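Long-range contact in hydrogenase 2 maturation peptidase (Thaumarchaeota archaeon SCGC AB-539-E09, PDB 5TTX), which probably cleaves the C-terminal extension from the large-subunit precursor of a nickel-containing hydrogenase during its maturation: residues A[79-90]-A[116-127]. Numbering follows the deposited sequence. Where two conformers were deposited one is given.
Sequences LSKSILEVRGLD and IGVLPGEVTLIG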
loop_
_atom_site.group_PDB
_atom_site.type_symbol
_atom_site.label_atom_id
_atom_site.label_comp_id
_atom_site.label_asym_id
_atom_site.label_seq_id
_atom_site.Cartn_x
_atom_site.Cartn_y
_atom_site.Cartn_z
ATOM N N LEU A 79 31.376 -10.722 -36.912
ATOM C CA LEU A 79 30.014 -10.377 -36.525
ATOM C C LEU A 79 29.686 -10.995 -35.174
ATOM O O LEU A 79 30.223 -12.042 -34.804
ATOM C CB LEU A 79 28.978 -10.848 -37.565
ATOM C CG LEU A 79 28.936 -10.070 -38.883
ATOM C CD1 LEU A 79 27.826 -10.628 -39.832
ATOM C CD2 LEU A 79 28.765 -8.572 -38.634
ATOM N N SER A 80 28.779 -10.345 -34.455
ATOM C CA SER A 80 28.421 -10.725 -33.092
ATOM C C SER A 80 26.918 -10.560 -32.934
ATOM O O SER A 80 26.401 -9.444 -33.054
ATOM C CB SER A 80 29.153 -9.848 -32.074
ATOM O OG SER A 80 29.283 -10.524 -30.856
ATOM N N LYS A 81 26.216 -11.647 -32.654
ATOM C CA LYS A 81 24.774 -11.594 -32.474
ATOM C C LYS A 81 24.467 -11.757 -30.995
ATOM O O LYS A 81 24.993 -12.659 -30.343
ATOM C CB LYS A 81 24.068 -12.681 -33.295
ATOM C CG LYS A 81 22.539 -12.654 -33.184
ATOM C CD LYS A 81 21.898 -13.683 -34.113
ATOM C CE LYS A 81 22.615 -15.019 -34.028
ATOM N NZ LYS A 81 21.860 -15.987 -33.183
ATOM N N SER A 82 23.614 -10.897 -30.468
ATOM C CA SER A 82 23.204 -11.019 -29.084
ATOM C C SER A 82 21.721 -10.705 -28.980
ATOM O O SER A 82 21.097 -10.166 -29.900
ATOM C CB SER A 82 24.021 -10.084 -28.164
ATOM O OG SER A 82 23.987 -8.762 -28.650
ATOM N N ILE A 83 21.184 -11.014 -27.815
ATOM C CA ILE A 83 19.774 -10.870 -27.511
ATOM C C ILE A 83 19.657 -10.042 -26.241
ATOM O O ILE A 83 20.326 -10.323 -25.242
ATOM C CB ILE A 83 19.116 -12.246 -27.323
ATOM C CG1 ILE A 83 19.321 -13.099 -28.582
ATOM C CG2 ILE A 83 17.649 -12.105 -26.943
ATOM C CD1 ILE A 83 18.559 -12.594 -29.783
ATOM N N LEU A 84 18.828 -9.029 -26.283
ATOM C CA LEU A 84 18.408 -8.323 -25.093
ATOM C C LEU A 84 17.073 -8.912 -24.647
ATOM O O LEU A 84 16.058 -8.734 -25.323
ATOM C CB LEU A 84 18.277 -6.835 -25.376
ATOM C CG LEU A 84 17.763 -6.129 -24.130
ATOM C CD1 LEU A 84 18.836 -6.248 -23.038
ATOM C CD2 LEU A 84 17.428 -4.676 -24.439
ATOM N N GLU A 85 17.067 -9.586 -23.496
ATOM C CA GLU A 85 15.855 -10.210 -22.954
ATOM C C GLU A 85 15.049 -9.165 -22.178
ATOM O O GLU A 85 15.246 -8.955 -20.974
ATOM C CB GLU A 85 16.232 -11.398 -22.078
ATOM C CG GLU A 85 15.991 -12.758 -22.720
ATOM C CD GLU A 85 17.016 -13.796 -22.306
ATOM O OE1 GLU A 85 17.873 -13.493 -21.451
ATOM O OE2 GLU A 85 16.972 -14.916 -22.853
ATOM N N VAL A 86 14.099 -8.520 -22.867
ATOM C CA VAL A 86 13.483 -7.312 -22.317
ATOM C C VAL A 86 12.419 -7.637 -21.265
ATOM O O VAL A 86 12.269 -6.897 -20.288
ATOM C CB VAL A 86 12.919 -6.428 -23.443
ATOM C CG1 VAL A 86 12.321 -5.145 -22.860
ATOM C CG2 VAL A 86 14.020 -6.072 -24.431
ATOM N N ARG A 87 11.652 -8.720 -21.425
ATOM C CA ARG A 87 10.697 -9.050 -20.364
ATOM C C ARG A 87 11.434 -9.381 -19.071
ATOM O O ARG A 87 11.033 -8.943 -17.991
ATOM C CB ARG A 87 9.755 -10.195 -20.777
ATOM C CG ARG A 87 8.641 -9.819 -21.825
ATOM C CD ARG A 87 7.531 -8.775 -21.380
ATOM N NE ARG A 87 7.937 -7.353 -21.409
ATOM C CZ ARG A 87 8.062 -6.575 -22.502
ATOM N NH1 ARG A 87 8.433 -5.306 -22.379
ATOM N NH2 ARG A 87 7.850 -7.040 -23.722
ATOM N N GLY A 88 12.553 -10.100 -19.168
ATOM C CA GLY A 88 13.394 -10.294 -18.000
ATOM C C GLY A 88 13.839 -8.976 -17.397
ATOM O O GLY A 88 13.847 -8.812 -16.172
ATOM N N LEU A 89 14.171 -8.006 -18.252
ATOM C CA LEU A 89 14.652 -6.720 -17.764
ATOM C C LEU A 89 13.567 -5.956 -17.002
ATOM O O LEU A 89 13.867 -5.331 -15.977
ATOM C CB LEU A 89 15.190 -5.897 -18.926
ATOM C CG LEU A 89 15.565 -4.442 -18.653
ATOM C CD1 LEU A 89 16.690 -4.341 -17.625
ATOM C CD2 LEU A 89 15.941 -3.740 -19.968
ATOM N N ASP A 90 12.309 -5.997 -17.470
ATOM C CA ASP A 90 11.198 -5.452 -16.683
ATOM C C ASP A 90 11.205 -6.016 -15.274
ATOM O O ASP A 90 11.170 -5.272 -14.282
ATOM C CB ASP A 90 9.846 -5.784 -17.315
ATOM C CG ASP A 90 9.685 -5.220 -18.701
ATOM O OD1 ASP A 90 10.684 -4.730 -19.254
ATOM O OD2 ASP A 90 8.554 -5.271 -19.239
ATOM N N ILE A 116 10.909 0.833 -21.196
ATOM C CA ILE A 116 11.249 -0.583 -21.335
ATOM C C ILE A 116 9.992 -1.437 -21.491
ATOM O O ILE A 116 9.974 -2.411 -22.251
ATOM C CB ILE A 116 12.102 -1.019 -20.124
ATOM C CG1 ILE A 116 13.353 -0.161 -20.042
ATOM C CG2 ILE A 116 12.536 -2.439 -20.225
ATOM C CD1 ILE A 116 14.208 -0.250 -21.279
ATOM N N GLY A 117 8.913 -1.065 -20.796
ATOM C CA GLY A 117 7.689 -1.852 -20.779
ATOM C C GLY A 117 6.993 -2.013 -22.123
ATOM O O GLY A 117 6.132 -2.897 -22.257
ATOM N N VAL A 118 7.332 -1.189 -23.118
ATOM C CA VAL A 118 6.694 -1.264 -24.428
ATOM C C VAL A 118 7.645 -1.669 -25.546
ATOM O O VAL A 118 7.177 -1.896 -26.673
ATOM C CB VAL A 118 5.986 0.057 -24.801
ATOM C CG1 VAL A 118 4.877 0.391 -23.809
ATOM C CG2 VAL A 118 6.981 1.169 -24.888
ATOM N N LEU A 119 8.957 -1.756 -25.299
ATOM C CA LEU A 119 9.840 -2.404 -26.261
ATOM C C LEU A 119 9.304 -3.803 -26.551
ATOM O O LEU A 119 8.633 -4.386 -25.698
ATOM C CB LEU A 119 11.270 -2.523 -25.729
ATOM C CG LEU A 119 12.121 -1.288 -25.418
ATOM C CD1 LEU A 119 13.592 -1.677 -25.076
ATOM C CD2 LEU A 119 12.064 -0.281 -26.557
ATOM N N PRO A 120 9.414 -4.275 -27.785
ATOM C CA PRO A 120 8.927 -5.616 -28.101
ATOM C C PRO A 120 9.819 -6.666 -27.472
ATOM O O PRO A 120 11.023 -6.466 -27.301
ATOM C CB PRO A 120 8.989 -5.671 -29.633
ATOM C CG PRO A 120 9.898 -4.559 -30.032
ATOM C CD PRO A 120 9.752 -3.501 -28.994
ATOM N N GLY A 121 9.202 -7.795 -27.117
ATOM C CA GLY A 121 9.911 -8.878 -26.458
ATOM C C GLY A 121 10.992 -9.527 -27.298
ATOM O O GLY A 121 11.866 -10.201 -26.741
ATOM N N GLU A 122 10.965 -9.327 -28.617
ATOM C CA GLU A 122 11.930 -9.931 -29.539
ATOM C C GLU A 122 12.941 -8.876 -29.992
ATOM O O GLU A 122 12.677 -8.117 -30.930
ATOM C CB GLU A 122 11.203 -10.550 -30.728
ATOM C CG GLU A 122 10.192 -11.577 -30.325
ATOM C CD GLU A 122 10.721 -12.985 -30.455
ATOM O OE1 GLU A 122 11.235 -13.320 -31.542
ATOM O OE2 GLU A 122 10.633 -13.751 -29.472
ATOM N N VAL A 123 14.107 -8.855 -29.339
ATOM C CA VAL A 123 15.167 -7.869 -29.582
ATOM C C VAL A 123 16.478 -8.604 -29.852
ATOM O O VAL A 123 16.941 -9.390 -29.017
ATOM C CB VAL A 123 15.332 -6.892 -28.404
ATOM C CG1 VAL A 123 16.447 -5.867 -28.697
ATOM C CG2 VAL A 123 14.026 -6.174 -28.128
ATOM N N THR A 124 17.087 -8.311 -31.000
ATOM C CA THR A 124 18.289 -8.968 -31.509
ATOM C C THR A 124 19.285 -7.879 -31.922
ATOM O O THR A 124 18.901 -6.861 -32.505
ATOM C CB THR A 124 17.976 -9.890 -32.698
ATOM O OG1 THR A 124 17.271 -11.048 -32.253
ATOM C CG2 THR A 124 19.266 -10.371 -33.424
ATOM N N LEU A 125 20.559 -8.073 -31.589
ATOM C CA LEU A 125 21.581 -7.077 -31.891
ATOM C C LEU A 125 22.698 -7.782 -32.635
ATOM O O LEU A 125 23.168 -8.842 -32.203
ATOM C CB LEU A 125 22.133 -6.378 -30.644
ATOM C CG LEU A 125 21.181 -5.511 -29.837
ATOM C CD1 LEU A 125 20.652 -6.303 -28.619
ATOM C CD2 LEU A 125 21.878 -4.273 -29.407
ATOM N N ILE A 126 23.062 -7.219 -33.782
ATOM C CA ILE A 126 24.132 -7.727 -34.617
ATOM C C ILE A 126 25.187 -6.634 -34.695
ATOM O O ILE A 126 24.956 -5.569 -35.295
ATOM C CB ILE A 126 23.619 -8.116 -36.010
ATOM C CG1 ILE A 126 22.678 -9.333 -35.896
ATOM C CG2 ILE A 126 24.782 -8.370 -36.948
ATOM C CD1 ILE A 126 21.827 -9.560 -37.145
ATOM N N GLY A 127 26.332 -6.878 -34.071
ATOM C CA GLY A 127 27.434 -5.938 -34.080
ATOM C C GLY A 127 28.518 -6.437 -35.015
ATOM O O GLY A 127 28.688 -7.651 -35.194
#
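Ser80 and Gly127 meet as an antiparallel hydrogen-bonded pair, Ser80 N giving to Gly127 O at 2.8 Å and Gly127 N returning to Ser80 O. One pair along, Ser82 and Leu125 repeat the exchange, with Ser82 N 2.7 Å from Leu125 O. Farther on, Leu84 N makes a weak, longer bond to Val123 O, 3.3 Å away. The backbone of Thr124 and Ile126 instead turns its polar groups to the other neighbour, bonding to Val64, Phe66 and Asp68 in strand 63-69. Strand 122-128 thus runs parallel to one neighbour and antiparallel to the other, strand 79-83, the outermost strand on this side within the chain, in the mixed sheet of the hydrogenase maturation protease fold. The Ser82 hydroxyl, set between its backbone N and carbonyl carbon (chi1 52°), lies against Leu125 CB at 3.6 Å and takes a hydrogen bond from Gln95 NE2 of the second subunit.

Beyond the strands, Val86 CG2 meets Val123 CG2 at 3.7 Å, and Val86 CG1 touches Ile116 CG2 and Leu119 CB. Arg87, bent at chi2 and chi3, curls its guanidinium beside the 116-119 turn. Leu119 O takes weak bonds from both NH1 and NH2, lying at the group's edge in its plane. Side-on, NE and NH1 converge on Asp90 OD2, each 3.1 Å from it and on the same face of the carboxylate. With an alanine in place of Asp90 the guanidinium loses its charge partner and is likely to turn away from Leu119 O. Leu89 CD2 packs on Ile116 CG2 at 3.7 Å, and the Leu89 side chain also touches Leu89 of the second subunit.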